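PDB 3VW5: cellobiose 2-epimerase, which catalyses the reversible epimerization of cellobiose to 4-O-beta-D-glucopyranosyl-D-mannose. Local coordinates for residues A[110-115]-A[136-141]. The protein carries 2 engineered substitutions. Numbering follows the deposited sequence.
Engineered in segment 136-141: L138 (natural residue Pro).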
loop_
_atom_site.group_PDB
_atom_site.type_symbol
_atom_site.label_atom_id
_atom_site.label_comp_id
_atom_site.label_asym_id
_atom_site.label_seq_id
_atom_site.Cartn_x
_atom_site.Cartn_y
_atom_site.Cartn_z
ATOM N N TYR A 110 8.159 5.497 5.929
ATOM C CA TYR A 110 7.106 4.727 5.284
ATOM C C TYR A 110 5.713 5.279 5.618
ATOM O O TYR A 110 4.847 5.407 4.742
ATOM C CB TYR A 110 7.276 3.288 5.746
ATOM C CG TYR A 110 6.219 2.331 5.334
ATOM C CD1 TYR A 110 6.376 1.570 4.195
ATOM C CD2 TYR A 110 5.082 2.138 6.113
ATOM C CE1 TYR A 110 5.418 0.655 3.812
ATOM C CE2 TYR A 110 4.105 1.228 5.742
ATOM C CZ TYR A 110 4.280 0.482 4.586
ATOM O OH TYR A 110 3.336 -0.446 4.197
ATOM N N ASN A 111 5.509 5.617 6.887
ATOM C CA ASN A 111 4.251 6.180 7.355
ATOM C C ASN A 111 4.027 7.563 6.760
ATOM O O ASN A 111 2.948 7.840 6.230
ATOM C CB ASN A 111 4.239 6.238 8.884
ATOM C CG ASN A 111 2.886 6.637 9.455
ATOM O OD1 ASN A 111 1.842 6.374 8.860
ATOM N ND2 ASN A 111 2.906 7.270 10.623
ATOM N N ILE A 112 5.047 8.425 6.827
ATOM C CA ILE A 112 4.962 9.766 6.227
ATOM C C ILE A 112 4.695 9.754 4.716
ATOM O O ILE A 112 3.963 10.607 4.203
ATOM C CB ILE A 112 6.217 10.611 6.484
ATOM C CG1 ILE A 112 6.522 10.682 7.986
ATOM C CG2 ILE A 112 6.031 11.997 5.879
ATOM C CD1 ILE A 112 7.994 10.912 8.319
ATOM N N ALA A 113 5.300 8.808 4.001
ATOM C CA ALA A 113 5.063 8.693 2.573
ATOM C C ALA A 113 3.572 8.467 2.329
ATOM O O ALA A 113 2.995 9.014 1.398
ATOM C CB ALA A 113 5.886 7.553 1.975
ATOM N N PHE A 114 2.951 7.653 3.173
ATOM C CA PHE A 114 1.562 7.291 2.962
ATOM C C PHE A 114 0.641 8.484 3.161
ATOM O O PHE A 114 -0.259 8.720 2.354
ATOM C CB PHE A 114 1.145 6.142 3.870
ATOM C CG PHE A 114 0.928 4.880 3.142
ATOM C CD1 PHE A 114 -0.182 4.737 2.320
ATOM C CD2 PHE A 114 1.848 3.828 3.247
ATOM C CE1 PHE A 114 -0.382 3.559 1.609
ATOM C CE2 PHE A 114 1.660 2.636 2.550
ATOM C CZ PHE A 114 0.542 2.502 1.724
ATOM N N ALA A 115 0.865 9.219 4.249
ATOM C CA ALA A 115 0.198 10.505 4.454
ATOM C C ALA A 115 0.245 11.357 3.170
ATOM O O ALA A 115 -0.780 11.871 2.721
ATOM C CB ALA A 115 0.817 11.243 5.634
ATOM N N TYR A 136 2.919 18.807 0.436
ATOM C CA TYR A 136 4.248 19.357 0.191
ATOM C C TYR A 136 4.982 19.533 1.507
ATOM O O TYR A 136 6.181 19.292 1.594
ATOM C CB TYR A 136 4.157 20.695 -0.542
ATOM C CG TYR A 136 3.970 20.573 -2.032
ATOM C CD1 TYR A 136 5.005 20.134 -2.837
ATOM C CD2 TYR A 136 2.755 20.892 -2.634
ATOM C CE1 TYR A 136 4.843 20.021 -4.198
ATOM C CE2 TYR A 136 2.582 20.775 -3.986
ATOM C CZ TYR A 136 3.636 20.344 -4.770
ATOM O OH TYR A 136 3.497 20.224 -6.138
ATOM N N ARG A 137 4.253 19.943 2.541
ATOM C CA ARG A 137 4.861 20.113 3.849
ATOM C C ARG A 137 5.563 18.820 4.288
ATOM O O ARG A 137 6.680 18.853 4.801
ATOM C CB ARG A 137 3.836 20.538 4.905
ATOM C CG ARG A 137 4.499 20.826 6.237
ATOM C CD ARG A 137 3.521 20.989 7.375
ATOM N NE ARG A 137 3.733 22.251 8.082
ATOM C CZ ARG A 137 3.059 23.378 7.827
ATOM N NH1 ARG A 137 2.103 23.412 6.883
ATOM N NH2 ARG A 137 3.337 24.479 8.524
ATOM N N LEU A 138 4.889 17.688 4.075
ATOM C CA LEU A 138 5.408 16.391 4.491
ATOM C C LEU A 138 6.501 15.870 3.543
ATOM O O LEU A 138 7.479 15.260 3.973
ATOM C CB LEU A 138 4.266 15.382 4.632
ATOM C CG LEU A 138 3.228 15.697 5.705
ATOM C CD1 LEU A 138 2.119 14.676 5.669
ATOM C CD2 LEU A 138 3.859 15.747 7.082
ATOM N N PHE A 139 6.329 16.112 2.253
ATOM C CA PHE A 139 7.411 15.905 1.298
ATOM C C PHE A 139 8.698 16.624 1.753
ATOM O O PHE A 139 9.769 16.030 1.749
ATOM C CB PHE A 139 6.975 16.387 -0.084
ATOM C CG PHE A 139 8.094 16.550 -1.065
ATOM C CD1 PHE A 139 8.596 15.455 -1.755
ATOM C CD2 PHE A 139 8.615 17.808 -1.345
ATOM C CE1 PHE A 139 9.618 15.604 -2.685
ATOM C CE2 PHE A 139 9.646 17.964 -2.284
ATOM C CZ PHE A 139 10.141 16.860 -2.951
ATOM N N GLU A 140 8.588 17.893 2.154
ATOM C CA GLU A 140 9.748 18.639 2.630
ATOM C C GLU A 140 10.358 18.015 3.882
ATOM O O GLU A 140 11.587 17.905 4.004
ATOM C CB GLU A 140 9.392 20.104 2.879
ATOM C CG GLU A 140 9.302 20.904 1.595
ATOM C CD GLU A 140 9.174 22.391 1.836
ATOM O OE1 GLU A 140 8.413 22.797 2.757
ATOM O OE2 GLU A 140 9.842 23.158 1.096
ATOM N N ASP A 141 9.496 17.599 4.805
ATOM C CA ASP A 141 9.944 16.960 6.032
ATOM C C ASP A 141 10.719 15.679 5.761
ATOM O O ASP A 141 11.679 15.385 6.460
ATOM C CB ASP A 141 8.767 16.665 6.971
ATOM C CG ASP A 141 8.151 17.924 7.546
ATOM O OD1 ASP A 141 8.754 19.009 7.344
ATOM O OD2 ASP A 141 7.079 17.832 8.200
#
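L138 packs against I112 and A115 where the consecutive helices 109-126 and 129-145 pair as a hairpin of the (alpha/alpha)6 barrel. The segments run in roughly opposite directions, and their backbones come closest at I112 and L138, whose CA atoms lie 6.9 Å apart. No hydrogen bond crosses, so the join rests on apolar side chains, burying about 140 Å² in all.

Along 136-141, Y136 reaches helices 179-196 and 199-216: its side chain touches L192 and V201, and its OH is hydrogen-bonded to D196 OD2. L138, an engineered residue where the natural protein has proline, carries the contact with two parts of its side chain. Its CB faces I112 CG2 at 4.0 Å, the same methyl standing 4.0 Å from L138 O. Placing CG anti to the carbonyl carbon (chi1 -63°) and extending the chain onward (chi2 176°) carries CD1 to A115 CB, 3.7 Å away. The CB of I112 points toward 136-141 and, with chi1 -54°, CG2 lies anti to the backbone N and is the branch that meets L138.

F139 points away from 110-115 and meets the Y189 ring edge-to-face. In 110-115 it is A113 that points away, touching L185 on helix 179-196. D141 points toward 110-115 without touching it; its carboxylate is instead engaged elsewhere, OD2 accepting a hydrogen bond from G91 N.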